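Local coordinates for virulence associated protein VapB (Rhodococcus equi, PDB 4CV7), which is a plasmid-encoded, virulence-associated protein whose precise molecular role is not established, the part in this structure folding as a compact eight-stranded antiparallel beta-barrel, at residues Q19-Y24 and F65-L70; Q56-D61 and G105-W110; F78-S81 and F85-H88. All blocks are in the same frame, centred on the assembly; numbering follows the deposited sequence. Where two conformers were deposited one is given.

Contact 1 (Q19-Y24 and F65-L70); sequences QKFHVY and FQYNAL
F65 and Y67 both meet the ring of F21 from the same side, F65 near its CG-CD1 part and Y67 at its CE1-CZ end. F65 comes in edge first: its CE2 stands over one face of the F21 ring, displaced toward the rim, with F65 CE2 3.6 Å from F21 CD1. The two planes are 71° apart, which makes the pair T-shaped (edge-to-face). At the other end, F21 CZ lies over the face of the tyrosine, 3.5 Å from Y67 CD2. Here the planes are inclined by only 35°, too steep for a stack and too shallow for a T. The three rings form an aromatic cluster in the interior of the eight-stranded antiparallel barrel, reached from walls that are not neighbours in the sheet: the axes of 19-24 and 65-68 run 10.8 Å apart at their closest, and their directions differ by 99°. Side chains alone therefore make the contact, as expected where strands cross a barrel core; V12 and F31 extend the packing around F21 and F65. Both F65 and Y67 set CG between the backbone N and the carbonyl carbon, and from successive inward positions of one strand their rings reach F21. Beyond F21, the Q19 side chain bends at chi2 and brings its amide to the phenol end of Y67, OE1 near the ring plane and 2.8 Å from Y67 OH. The hydrogen bond from Y67 OH is weak and not certain, since the phenol proton has another acceptor within reach; amide and ring planes are nearly perpendicular, and Q19 NE2 is bound to the carbonyl of G37.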
ATOM      1  N   GLN A  19     -11.644  -1.546  -1.009  1.00 15.74           N
ATOM      2  CA  GLN A  19     -10.529  -1.703  -2.011  1.00 16.11           C
ATOM      3  C   GLN A  19      -9.604  -2.797  -1.605  1.00 17.10           C
ATOM      4  O   GLN A  19      -9.198  -2.927  -0.437  1.00 18.21           O
ATOM      5  CB  GLN A  19      -9.679  -0.409  -2.086  1.00 16.19           C
ATOM      6  CG  GLN A  19     -10.540   0.774  -2.509  1.00 16.27           C
ATOM      7  CD  GLN A  19     -11.213   1.474  -1.336  1.00 17.07           C
ATOM      8  OE1 GLN A  19     -10.545   1.632  -0.315  1.00 18.22           O
ATOM      9  NE2 GLN A  19     -12.479   1.800  -1.462  1.00 18.40           N
ATOM     10  N   LYS A  20      -9.163  -3.603  -2.610  1.00 16.20           N
ATOM     11  CA  LYS A  20      -8.080  -4.545  -2.396  1.00 16.10           C
ATOM     12  C   LYS A  20      -6.816  -4.012  -3.050  1.00 15.11           C
ATOM     13  O   LYS A  20      -6.811  -3.630  -4.208  1.00 17.23           O
ATOM     14  CB  LYS A  20      -8.473  -5.810  -3.118  1.00 17.64           C
ATOM     15  CG  LYS A  20      -7.338  -6.837  -3.050  1.00 19.34           C
ATOM     16  CD  LYS A  20      -7.072  -7.492  -1.744  1.00 21.29           C
ATOM     17  CE  LYS A  20      -7.835  -8.732  -1.511  1.00 24.76           C
ATOM     18  NZ  LYS A  20      -7.478  -9.243  -0.147  1.00 26.03           N
ATOM     19  N   PHE A  21      -5.742  -3.917  -2.240  1.00 15.06           N
ATOM     20  CA  PHE A  21      -4.469  -3.490  -2.718  1.00 15.24           C
ATOM     21  C   PHE A  21      -3.470  -4.680  -2.756  1.00 15.65           C
ATOM     22  O   PHE A  21      -3.468  -5.486  -1.820  1.00 16.33           O
ATOM     23  CB  PHE A  21      -3.842  -2.399  -1.771  1.00 16.00           C
ATOM     24  CG  PHE A  21      -4.386  -1.017  -1.913  1.00 16.54           C
ATOM     25  CD1 PHE A  21      -5.664  -0.718  -1.478  1.00 15.83           C
ATOM     26  CD2 PHE A  21      -3.621   0.013  -2.473  1.00 18.49           C
ATOM     27  CE1 PHE A  21      -6.190   0.562  -1.585  1.00 16.03           C
ATOM     28  CE2 PHE A  21      -4.169   1.307  -2.597  1.00 18.79           C
ATOM     29  CZ  PHE A  21      -5.426   1.551  -2.126  1.00 17.21           C
ATOM     30  N   HIS A  22      -2.615  -4.692  -3.763  1.00 16.94           N
ATOM     31  CA  HIS A  22      -1.406  -5.558  -3.801  1.00 18.47           C
ATOM     32  C   HIS A  22      -0.261  -4.658  -4.085  1.00 19.29           C
ATOM     33  O   HIS A  22      -0.287  -3.754  -4.921  1.00 20.75           O
ATOM     34  CB  HIS A  22      -1.518  -6.636  -4.848  1.00 21.68           C
ATOM     35  CG  HIS A  22      -2.554  -7.635  -4.486  1.00 24.67           C
ATOM     36  ND1 HIS A  22      -3.805  -7.637  -5.029  1.00 29.27           N
ATOM     37  CD2 HIS A  22      -2.500  -8.692  -3.654  1.00 29.34           C
ATOM     38  CE1 HIS A  22      -4.488  -8.672  -4.548  1.00 30.20           C
ATOM     39  NE2 HIS A  22      -3.707  -9.333  -3.727  1.00 30.18           N
ATOM     40  N   VAL A  23       0.818  -4.906  -3.415  1.00 17.02           N
ATOM     41  CA  VAL A  23       2.096  -4.310  -3.762  1.00 17.06           C
ATOM     42  C   VAL A  23       3.164  -5.361  -3.859  1.00 16.70           C
ATOM     43  O   VAL A  23       3.288  -6.215  -2.960  1.00 16.96           O
ATOM     44  CB  VAL A  23       2.605  -3.244  -2.709  1.00 19.14           C
ATOM     45  CG1 VAL A  23       3.939  -2.636  -3.066  1.00 20.31           C
ATOM     46  CG2 VAL A  23       1.563  -2.175  -2.506  1.00 21.12           C
ATOM     47  N   TYR A  24       4.016  -5.283  -4.847  1.00 16.49           N
ATOM     48  CA  TYR A  24       5.135  -6.220  -5.040  1.00 17.73           C
ATOM     49  C   TYR A  24       6.394  -5.455  -4.641  1.00 17.36           C
ATOM     50  O   TYR A  24       6.779  -4.481  -5.309  1.00 19.18           O
ATOM     51  CB  TYR A  24       5.144  -6.743  -6.469  1.00 20.38           C
ATOM     52  CG  TYR A  24       3.768  -7.385  -6.748  1.00 22.40           C
ATOM     53  CD1 TYR A  24       3.503  -8.616  -6.185  1.00 27.87           C
ATOM     54  CD2 TYR A  24       2.710  -6.739  -7.397  1.00 25.15           C
ATOM     55  CE1 TYR A  24       2.279  -9.226  -6.299  1.00 27.82           C
ATOM     56  CE2 TYR A  24       1.436  -7.377  -7.472  1.00 27.78           C
ATOM     57  CZ  TYR A  24       1.266  -8.596  -6.928  1.00 29.99           C
ATOM     58  OH  TYR A  24       0.121  -9.345  -6.912  1.00 37.38           O
ATOM     59  N   PHE A  65      -2.645  -0.072   6.961  1.00 11.52           N
ATOM     60  CA  PHE A  65      -2.165   0.899   5.961  1.00 11.80           C
ATOM     61  C   PHE A  65      -3.228   1.967   5.770  1.00 11.75           C
ATOM     62  O   PHE A  65      -4.398   1.728   5.986  1.00 12.33           O
ATOM     63  CB  PHE A  65      -1.705   0.243   4.654  1.00 11.88           C
ATOM     64  CG  PHE A  65      -2.808  -0.265   3.781  1.00 12.49           C
ATOM     65  CD1 PHE A  65      -3.700  -1.258   4.195  1.00 12.66           C
ATOM     66  CD2 PHE A  65      -3.105   0.344   2.545  1.00 12.67           C
ATOM     67  CE1 PHE A  65      -4.748  -1.687   3.367  1.00 13.47           C
ATOM     68  CE2 PHE A  65      -4.149  -0.088   1.749  1.00 13.83           C
ATOM     69  CZ  PHE A  65      -4.957  -1.094   2.178  1.00 13.78           C
ATOM     70  N   GLN A  66      -2.748   3.132   5.285  1.00 11.75           N
ATOM     71  CA  GLN A  66      -3.626   4.191   4.892  1.00 11.63           C
ATOM     72  C   GLN A  66      -3.161   4.766   3.607  1.00 12.31           C
ATOM     73  O   GLN A  66      -1.968   4.819   3.360  1.00 14.55           O
ATOM     74  CB  GLN A  66      -3.684   5.332   5.935  1.00 12.52           C
ATOM     75  CG  GLN A  66      -4.237   4.873   7.271  1.00 13.90           C
ATOM     76  CD  GLN A  66      -4.094   5.929   8.395  1.00 15.93           C
ATOM     77  OE1 GLN A  66      -3.807   7.029   8.075  1.00 20.20           O
ATOM     78  NE2 GLN A  66      -3.811   5.478   9.597  1.00 18.64           N
ATOM     79  N   TYR A  67      -4.081   5.153   2.768  1.00 12.08           N
ATOM     80  CA  TYR A  67      -3.728   5.776   1.470  1.00 13.03           C
ATOM     81  C   TYR A  67      -4.347   7.147   1.312  1.00 15.06           C
ATOM     82  O   TYR A  67      -5.394   7.428   1.919  1.00 15.86           O
ATOM     83  CB  TYR A  67      -4.106   4.800   0.315  1.00 13.98           C
ATOM     84  CG  TYR A  67      -5.586   4.624   0.110  1.00 15.90           C
ATOM     85  CD1 TYR A  67      -6.351   5.671  -0.554  1.00 17.59           C
ATOM     86  CD2 TYR A  67      -6.293   3.565   0.635  1.00 15.39           C
ATOM     87  CE1 TYR A  67      -7.691   5.525  -0.751  1.00 20.30           C
ATOM     88  CE2 TYR A  67      -7.609   3.389   0.365  1.00 16.72           C
ATOM     89  CZ  TYR A  67      -8.282   4.340  -0.271  1.00 18.67           C
ATOM     90  OH  TYR A  67      -9.642   4.282  -0.510  1.00 21.75           O
ATOM     91  N   ASN A  68      -3.747   7.965   0.466  1.00 14.04           N
ATOM     92  CA  ASN A  68      -4.222   9.337   0.228  1.00 16.45           C
ATOM     93  C   ASN A  68      -3.891   9.625  -1.183  1.00 16.99           C
ATOM     94  O   ASN A  68      -2.700   9.577  -1.611  1.00 15.82           O
ATOM     95  CB  ASN A  68      -3.499  10.323   1.215  1.00 17.20           C
ATOM     96  CG  ASN A  68      -3.950  11.785   1.017  1.00 21.07           C
ATOM     97  OD1 ASN A  68      -3.822  12.353  -0.090  1.00 21.40           O
ATOM     98  ND2 ASN A  68      -4.343  12.456   2.104  1.00 23.53           N
ATOM     99  N   ALA A  69      -4.941   9.999  -1.886  1.00 18.59           N
ATOM    100  CA  ALA A  69      -4.873  10.421  -3.247  1.00 20.26           C
ATOM    101  C   ALA A  69      -5.357  11.793  -3.423  1.00 20.63           C
ATOM    102  O   ALA A  69      -5.779  12.152  -4.525  1.00 28.78           O
ATOM    103  CB  ALA A  69      -5.746   9.463  -4.031  1.00 21.57           C
ATOM    104  N   LEU A  70      -5.243  12.686  -2.446  1.00 22.54           N
ATOM    105  CA  LEU A  70      -5.804  14.020  -2.588  1.00 24.47           C
ATOM    106  C   LEU A  70      -4.810  14.861  -3.293  1.00 24.75           C
ATOM    107  O   LEU A  70      -5.206  15.935  -3.770  1.00 28.92           O
ATOM    108  CB  LEU A  70      -6.106  14.677  -1.192  1.00 27.22           C
ATOM    109  CG  LEU A  70      -7.042  13.885  -0.293  1.00 30.04           C
ATOM    110  CD1 LEU A  70      -7.259  14.616   1.028  1.00 32.80           C
ATOM    111  CD2 LEU A  70      -8.384  13.680  -1.013  1.00 33.96           C
TER

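Contact 2 (Q56-D61 and G105-W110); sequences QRLYKD and GSWHNW
Helix 55-61, the one helix of the chain, packs against the barrel beside the last strand, 100-108, and of segment 105-110 it is W107 that the helix meets. Y59 brings CD1 and CE1 over one face of the indole, offset toward the rim, with Y59 CE1 3.4 Å from W107 CE3. The planes are inclined by 49°, an oblique meeting that is neither stack nor T. Y59 has CG anti to its carbonyl carbon (chi1 -71°), which swings the ring across the indole, while its hydroxyl is hydrogen-bonded to the carbonyl of P26. L58 meets the pyrrole side of the same indole, L58 CG lying 3.8 Å from W107 NE1, and L58 CD2 lies near W107 CZ2 on the six-membered ring. F31 and F78 also meet the W107 ring, which is thus shared between the helix and the aromatic interior. No direct hydrogen bond joins the two backbones; two waters do so instead. Both can donate to the carbonyl oxygen of Y59, although each has more acceptors in reach than protons. The first accepts from the backbone of W107, its oxygen 2.9 Å from W107 N, and the second can donate to W107 O, its oxygen 2.8 Å away.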
ATOM      1  N   GLN A  56      13.053  -5.033   6.859  1.00 15.46           N
ATOM      2  CA  GLN A  56      12.634  -6.209   7.546  1.00 16.20           C
ATOM      3  C   GLN A  56      11.576  -5.921   8.596  1.00 14.62           C
ATOM      4  O   GLN A  56      10.638  -6.675   8.719  1.00 15.23           O
ATOM      5  CB  GLN A  56      13.830  -6.935   8.157  1.00 19.07           C
ATOM      6  CG  GLN A  56      13.602  -8.235   8.835  1.00 21.88           C
ATOM      7  CD  GLN A  56      13.066  -8.171  10.247  1.00 25.54           C
ATOM      8  OE1 GLN A  56      13.244  -7.158  10.951  1.00 26.61           O
ATOM      9  NE2 GLN A  56      12.549  -9.337  10.751  1.00 30.13           N
ATOM     10  N   ARG A  57      11.676  -4.793   9.283  1.00 14.46           N
ATOM     11  CA  ARG A  57      10.682  -4.403  10.262  1.00 13.71           C
ATOM     12  C   ARG A  57       9.336  -4.096   9.560  1.00 13.02           C
ATOM     13  O   ARG A  57       8.257  -4.405  10.108  1.00 13.05           O
ATOM     14  CB  ARG A  57      11.184  -3.243  11.082  1.00 14.49           C
ATOM     15  CG  ARG A  57      10.249  -2.878  12.231  1.00 15.38           C
ATOM     16  CD  ARG A  57      10.792  -1.750  13.023  1.00 17.69           C
ATOM     17  NE  ARG A  57      10.028  -1.506  14.219  1.00 17.84           N
ATOM     18  CZ  ARG A  57      10.442  -0.778  15.235  1.00 19.08           C
ATOM     19  NH1 ARG A  57      11.621  -0.278  15.258  1.00 20.48           N
ATOM     20  NH2 ARG A  57       9.615  -0.713  16.287  1.00 18.71           N
ATOM     21  N   LEU A  58       9.412  -3.438   8.391  1.00 12.37           N
ATOM     22  CA  LEU A  58       8.216  -3.148   7.625  1.00 12.13           C
ATOM     23  C   LEU A  58       7.480  -4.454   7.333  1.00 12.54           C
ATOM     24  O   LEU A  58       6.283  -4.612   7.583  1.00 11.96           O
ATOM     25  CB  LEU A  58       8.570  -2.430   6.352  1.00 12.48           C
ATOM     26  CG  LEU A  58       7.419  -2.268   5.327  1.00 12.52           C
ATOM     27  CD1 LEU A  58       6.460  -1.180   5.759  1.00 12.30           C
ATOM     28  CD2 LEU A  58       8.057  -1.929   3.974  1.00 13.19           C
ATOM     29  N   TYR A  59       8.237  -5.448   6.866  1.00 13.12           N
ATOM     30  CA  TYR A  59       7.627  -6.675   6.486  1.00 13.56           C
ATOM     31  C   TYR A  59       7.118  -7.461   7.685  1.00 13.38           C
ATOM     32  O   TYR A  59       6.095  -8.112   7.571  1.00 14.65           O
ATOM     33  CB  TYR A  59       8.655  -7.490   5.691  1.00 14.98           C
ATOM     34  CG  TYR A  59       8.958  -6.938   4.286  1.00 14.96           C
ATOM     35  CD1 TYR A  59       8.153  -6.029   3.663  1.00 14.88           C
ATOM     36  CD2 TYR A  59      10.073  -7.428   3.583  1.00 16.12           C
ATOM     37  CE1 TYR A  59       8.406  -5.626   2.368  1.00 15.29           C
ATOM     38  CE2 TYR A  59      10.336  -7.026   2.279  1.00 16.59           C
ATOM     39  CZ  TYR A  59       9.465  -6.167   1.692  1.00 15.50           C
ATOM     40  OH  TYR A  59       9.631  -5.786   0.358  1.00 17.38           O
ATOM     41  N   LYS A  60       7.839  -7.448   8.776  1.00 13.74           N
ATOM     42  CA  LYS A  60       7.363  -8.178   9.942  0.64 15.13           C
ATOM     43  C   LYS A  60       6.173  -7.529  10.613  1.00 14.28           C
ATOM     44  O   LYS A  60       5.261  -8.237  11.061  1.00 17.63           O
ATOM     45  CB  LYS A  60       8.364  -8.355  11.013  0.64 16.90           C
ATOM     46  CG  LYS A  60       7.941  -9.432  11.998  0.64 19.74           C
ATOM     47  CD  LYS A  60       8.686  -9.329  13.227  0.64 21.12           C
ATOM     48  CE  LYS A  60       7.941  -9.812  14.436  0.64 21.37           C
ATOM     49  NZ  LYS A  60       7.740  -8.623  15.289  0.64 17.65           N
ATOM     50  N   ASP A  61       6.196  -6.203  10.774  1.00 12.50           N
ATOM     51  CA  ASP A  61       5.299  -5.537  11.724  1.00 12.63           C
ATOM     52  C   ASP A  61       4.127  -4.842  11.098  1.00 12.26           C
ATOM     53  O   ASP A  61       3.266  -4.362  11.820  1.00 12.90           O
ATOM     54  CB  ASP A  61       6.082  -4.636  12.651  1.00 12.73           C
ATOM     55  CG  ASP A  61       6.775  -5.391  13.736  1.00 15.04           C
ATOM     56  OD1 ASP A  61       6.581  -6.562  13.938  1.00 16.24           O
ATOM     57  OD2 ASP A  61       7.554  -4.730  14.463  1.00 17.42           O
ATOM     58  N   GLY A 105      -3.587  -4.933   6.480  1.00 13.77           N
ATOM     59  CA  GLY A 105      -2.801  -5.622   5.481  1.00 14.71           C
ATOM     60  C   GLY A 105      -1.545  -6.122   6.121  1.00 14.92           C
ATOM     61  O   GLY A 105      -1.120  -5.735   7.162  1.00 16.14           O
ATOM     62  N   SER A 106      -0.909  -7.015   5.348  1.00 15.07           N
ATOM     63  CA  SER A 106       0.399  -7.569   5.776  1.00 15.88           C
ATOM     64  C   SER A 106       1.193  -8.040   4.542  1.00 15.50           C
ATOM     65  O   SER A 106       0.654  -8.200   3.451  1.00 16.26           O
ATOM     66  CB  SER A 106       0.244  -8.593   6.849  1.00 19.62           C
ATOM     67  OG  SER A 106      -0.501  -9.611   6.273  1.00 21.17           O
ATOM     68  N   TRP A 107       2.460  -8.276   4.825  1.00 14.79           N
ATOM     69  CA  TRP A 107       3.431  -8.725   3.801  1.00 15.02           C
ATOM     70  C   TRP A 107       3.637 -10.201   3.962  1.00 15.71           C
ATOM     71  O   TRP A 107       3.713 -10.754   5.076  1.00 16.15           O
ATOM     72  CB  TRP A 107       4.767  -7.997   3.923  1.00 15.19           C
ATOM     73  CG  TRP A 107       4.681  -6.507   3.733  1.00 14.36           C
ATOM     74  CD1 TRP A 107       4.413  -5.536   4.681  1.00 14.99           C
ATOM     75  CD2 TRP A 107       4.909  -5.788   2.501  1.00 14.18           C
ATOM     76  NE1 TRP A 107       4.464  -4.312   4.124  1.00 14.78           N
ATOM     77  CE2 TRP A 107       4.783  -4.417   2.795  1.00 14.52           C
ATOM     78  CE3 TRP A 107       5.236  -6.174   1.186  1.00 15.00           C
ATOM     79  CZ2 TRP A 107       4.947  -3.465   1.817  1.00 15.09           C
ATOM     80  CZ3 TRP A 107       5.408  -5.139   0.245  1.00 15.47           C
ATOM     81  CH2 TRP A 107       5.270  -3.847   0.561  1.00 15.97           C
ATOM     82  N   HIS A 108       3.823 -10.832   2.789  1.00 17.25           N
ATOM     83  CA  HIS A 108       4.203 -12.268   2.857  1.00 19.34           C
ATOM     84  C   HIS A 108       5.115 -12.618   1.706  1.00 19.23           C
ATOM     85  O   HIS A 108       5.215 -11.889   0.729  1.00 18.82           O
ATOM     86  CB  HIS A 108       2.956 -13.087   2.833  1.00 22.66           C
ATOM     87  CG  HIS A 108       2.174 -12.887   1.597  1.00 24.91           C
ATOM     88  ND1 HIS A 108       2.485 -13.521   0.399  1.00 30.67           N
ATOM     89  CD2 HIS A 108       1.107 -12.098   1.339  1.00 27.99           C
ATOM     90  CE1 HIS A 108       1.622 -13.126  -0.525  1.00 32.51           C
ATOM     91  NE2 HIS A 108       0.778 -12.280   0.030  1.00 30.31           N
ATOM     92  N   ASN A 109       5.737 -13.821   1.730  1.00 17.84           N
ATOM     93  CA  ASN A 109       6.640 -14.264   0.708  1.00 20.10           C
ATOM     94  C   ASN A 109       5.853 -15.134  -0.255  1.00 23.87           C
ATOM     95  O   ASN A 109       4.627 -15.276  -0.176  1.00 26.25           O
ATOM     96  CB  ASN A 109       7.939 -14.885   1.308  1.00 23.02           C
ATOM     97  CG  ASN A 109       7.695 -16.156   2.085  1.00 23.00           C
ATOM     98  OD1 ASN A 109       6.750 -16.948   1.705  1.00 24.06           O
ATOM     99  ND2 ASN A 109       8.561 -16.470   3.064  1.00 25.80           N
ATOM    100  N   TRP A 110       6.589 -15.753  -1.200  1.00 26.38           N
ATOM    101  CA  TRP A 110       5.934 -16.508  -2.280  1.00 32.83           C
ATOM    102  C   TRP A 110       5.226 -17.755  -1.782  1.00 33.79           C
ATOM    103  O   TRP A 110       4.356 -18.309  -2.480  1.00 38.06           O
ATOM    104  CB  TRP A 110       6.941 -16.886  -3.355  1.00 36.92           C
ATOM    105  CG  TRP A 110       7.726 -18.071  -2.952  1.00 34.08           C
ATOM    106  CD1 TRP A 110       8.877 -18.058  -2.195  1.00 31.27           C
ATOM    107  CD2 TRP A 110       7.459 -19.465  -3.288  1.00 37.70           C
ATOM    108  NE1 TRP A 110       9.322 -19.343  -2.051  1.00 30.51           N
ATOM    109  CE2 TRP A 110       8.473 -20.225  -2.694  1.00 33.13           C
ATOM    110  CE3 TRP A 110       6.482 -20.128  -4.072  1.00 42.11           C
ATOM    111  CZ2 TRP A 110       8.528 -21.637  -2.808  1.00 34.94           C
ATOM    112  CZ3 TRP A 110       6.546 -21.529  -4.193  1.00 47.60           C
ATOM    113  CH2 TRP A 110       7.567 -22.248  -3.584  1.00 42.53           C
TER
HETATM  114  O   HOH W   1       3.353  -7.453   7.463  1.00 15.07           O
HETATM  115  O   HOH W   2       4.717 -10.503   7.719  1.00 25.24           O

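Contact 3 (F78-S81 and F85-H88); sequences FFDS and FLGH
F78 O accepts the shortest bond across this pair of strands, from L86 N at 2.9 Å, with an N-H...O angle of 176°. The same oxygen also receives a CA-H...O contact from F85, so two neighbouring residues of the partner strand close on it. A second bond runs from F78 N to G87 O at 3.0 Å; L86 and G87 together face the single residue F78, a beta bulge. Next along, F79 and F85 form an antiparallel non-hydrogen-bonded pair with CA atoms 4.7 Å apart. Their rings lie on the same face of the sheet, and F79 CE1 comes within 4.0 Å of F85 CD1, at the edge of the F85 ring. F85 extends with CG opposite its own nitrogen (chi1 175°), which lays the ring back along its strand, G87 N standing 3.6 Å above the ring plane, over its centre. F78 projects to the other face, where its ring turns an edge to the carbonyl of G87 and meets F31 and W107 in the barrel interior. L86 CD1 lies 3.7 Å from D80 N and beside D80 CB, the two side chains crossing at about a right angle. D80 OD1 accepts hydrogen bonds from the backbone N of S82 and of G84, in the intervening loop. The bulged strand pair and its loop make a beta-hairpin, 74-79 and 85-91, joining neighbouring staves of the Greek-key barrel.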
ATOM      1  N   PHE A  78       2.395   2.681   5.866  1.00 11.78           N
ATOM      2  CA  PHE A  78       2.262   1.406   6.575  1.00 12.01           C
ATOM      3  C   PHE A  78       2.510   1.560   8.030  1.00 11.53           C
ATOM      4  O   PHE A  78       3.433   2.287   8.447  1.00 11.92           O
ATOM      5  CB  PHE A  78       3.261   0.379   6.017  1.00 12.03           C
ATOM      6  CG  PHE A  78       3.100   0.126   4.543  1.00 12.29           C
ATOM      7  CD1 PHE A  78       2.123  -0.754   4.122  1.00 12.62           C
ATOM      8  CD2 PHE A  78       3.905   0.744   3.590  1.00 12.87           C
ATOM      9  CE1 PHE A  78       1.945  -1.005   2.773  1.00 13.37           C
ATOM     10  CE2 PHE A  78       3.685   0.469   2.248  1.00 13.32           C
ATOM     11  CZ  PHE A  78       2.756  -0.414   1.841  1.00 12.98           C
ATOM     12  N   PHE A  79       1.706   0.891   8.854  1.00 11.66           N
ATOM     13  CA  PHE A  79       1.758   0.999  10.310  1.00 12.01           C
ATOM     14  C   PHE A  79       1.744  -0.322  11.033  1.00 11.87           C
ATOM     15  O   PHE A  79       1.220  -1.337  10.550  1.00 12.40           O
ATOM     16  CB  PHE A  79       0.579   1.796  10.850  1.00 11.95           C
ATOM     17  CG  PHE A  79       0.445   3.153  10.179  1.00 11.92           C
ATOM     18  CD1 PHE A  79       1.089   4.267  10.692  1.00 12.25           C
ATOM     19  CD2 PHE A  79      -0.366   3.359   9.104  1.00 12.00           C
ATOM     20  CE1 PHE A  79       1.015   5.491  10.056  1.00 12.50           C
ATOM     21  CE2 PHE A  79      -0.433   4.576   8.478  1.00 12.03           C
ATOM     22  CZ  PHE A  79       0.186   5.669   8.982  1.00 11.94           C
ATOM     23  N   ASP A  80       2.422  -0.328  12.174  1.00 12.28           N
ATOM     24  CA  ASP A  80       2.361  -1.437  13.178  1.00 12.97           C
ATOM     25  C   ASP A  80       1.164  -1.349  14.067  1.00 13.61           C
ATOM     26  O   ASP A  80       0.366  -0.414  13.986  1.00 13.33           O
ATOM     27  CB  ASP A  80       3.683  -1.611  13.926  1.00 13.34           C
ATOM     28  CG  ASP A  80       3.962  -0.530  14.868  1.00 14.19           C
ATOM     29  OD1 ASP A  80       3.057   0.042  15.500  1.00 14.16           O
ATOM     30  OD2 ASP A  80       5.154  -0.233  15.173  1.00 16.51           O
ATOM     31  N   SER A  81       1.027  -2.347  14.903  1.00 13.83           N
ATOM     32  CA  SER A  81      -0.175  -2.451  15.746  1.00 15.43           C
ATOM     33  C   SER A  81      -0.258  -1.329  16.798  1.00 15.88           C
ATOM     34  O   SER A  81      -1.368  -1.026  17.323  1.00 19.75           O
ATOM     35  CB  SER A  81      -0.251  -3.827  16.332  1.00 16.06           C
ATOM     36  OG  SER A  81       0.815  -4.047  17.213  1.00 17.01           O
ATOM     37  N   PHE A  85       4.736   4.197  12.374  1.00 13.78           N
ATOM     38  CA  PHE A  85       4.984   4.338  10.960  1.00 13.21           C
ATOM     39  C   PHE A  85       6.166   3.598  10.504  1.00 13.11           C
ATOM     40  O   PHE A  85       7.232   3.761  11.103  1.00 15.26           O
ATOM     41  CB  PHE A  85       5.181   5.814  10.659  1.00 13.39           C
ATOM     42  CG  PHE A  85       5.555   6.122   9.262  1.00 13.56           C
ATOM     43  CD1 PHE A  85       4.584   6.110   8.260  1.00 13.16           C
ATOM     44  CD2 PHE A  85       6.890   6.272   8.902  1.00 14.18           C
ATOM     45  CE1 PHE A  85       4.891   6.388   6.987  1.00 13.51           C
ATOM     46  CE2 PHE A  85       7.207   6.605   7.564  1.00 14.12           C
ATOM     47  CZ  PHE A  85       6.205   6.644   6.653  1.00 13.63           C
ATOM     48  N   LEU A  86       6.028   2.650   9.595  1.00 12.60           N
ATOM     49  CA  LEU A  86       7.050   1.761   9.185  1.00 12.91           C
ATOM     50  C   LEU A  86       7.675   2.073   7.841  1.00 12.95           C
ATOM     51  O   LEU A  86       8.671   1.473   7.438  1.00 13.99           O
ATOM     52  CB  LEU A  86       6.502   0.329   9.133  1.00 12.70           C
ATOM     53  CG  LEU A  86       5.977  -0.213  10.493  1.00 13.24           C
ATOM     54  CD1 LEU A  86       5.307  -1.569  10.307  1.00 13.77           C
ATOM     55  CD2 LEU A  86       7.085  -0.246  11.528  1.00 14.13           C
ATOM     56  N   GLY A  87       7.066   2.951   7.028  1.00 13.06           N
ATOM     57  CA  GLY A  87       7.505   3.288   5.700  1.00 13.18           C
ATOM     58  C   GLY A  87       6.323   3.643   4.849  1.00 12.97           C
ATOM     59  O   GLY A  87       5.196   3.608   5.276  1.00 12.72           O
ATOM     60  N   HIS A  88       6.625   4.116   3.630  1.00 13.26           N
ATOM     61  CA  HIS A  88       5.567   4.570   2.731  1.00 13.19           C
ATOM     62  C   HIS A  88       6.012   4.371   1.283  1.00 13.47           C
ATOM     63  O   HIS A  88       7.159   4.264   0.947  1.00 14.13           O
ATOM     64  CB  HIS A  88       5.213   6.018   2.992  1.00 14.65           C
ATOM     65  CG  HIS A  88       6.051   6.992   2.310  1.00 17.12           C
ATOM     66  ND1 HIS A  88       7.282   7.301   2.758  1.00 17.93           N
ATOM     67  CD2 HIS A  88       5.848   7.759   1.221  1.00 17.84           C
ATOM     68  CE1 HIS A  88       7.833   8.269   2.018  1.00 18.24           C
ATOM     69  NE2 HIS A  88       7.000   8.496   1.032  1.00 19.04           N
TER

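Overall arrangement
All three contacts belong to one closed antiparallel barrel. Contact 1 lies near its middle, about 4 Å from the centre of the chain, whereas contacts 2 and 3 lie about 12 and 10 Å out, their centres about 11 Å apart. Contact 3 follows contact 1 along the chain and is nested within the loop closed by contact 2, whose segments alternate with those of contact 1. Strand 64-68 sits between 100-108 and 74-79 in the sheet, linking all three; L58 CD1 touches F78 CB at 3.6 Å, tying helix to hairpin. Distant parts of the sequence thus pack against one another in and around the barrel interior, in keeping with the strand order of the two Greek-key motifs.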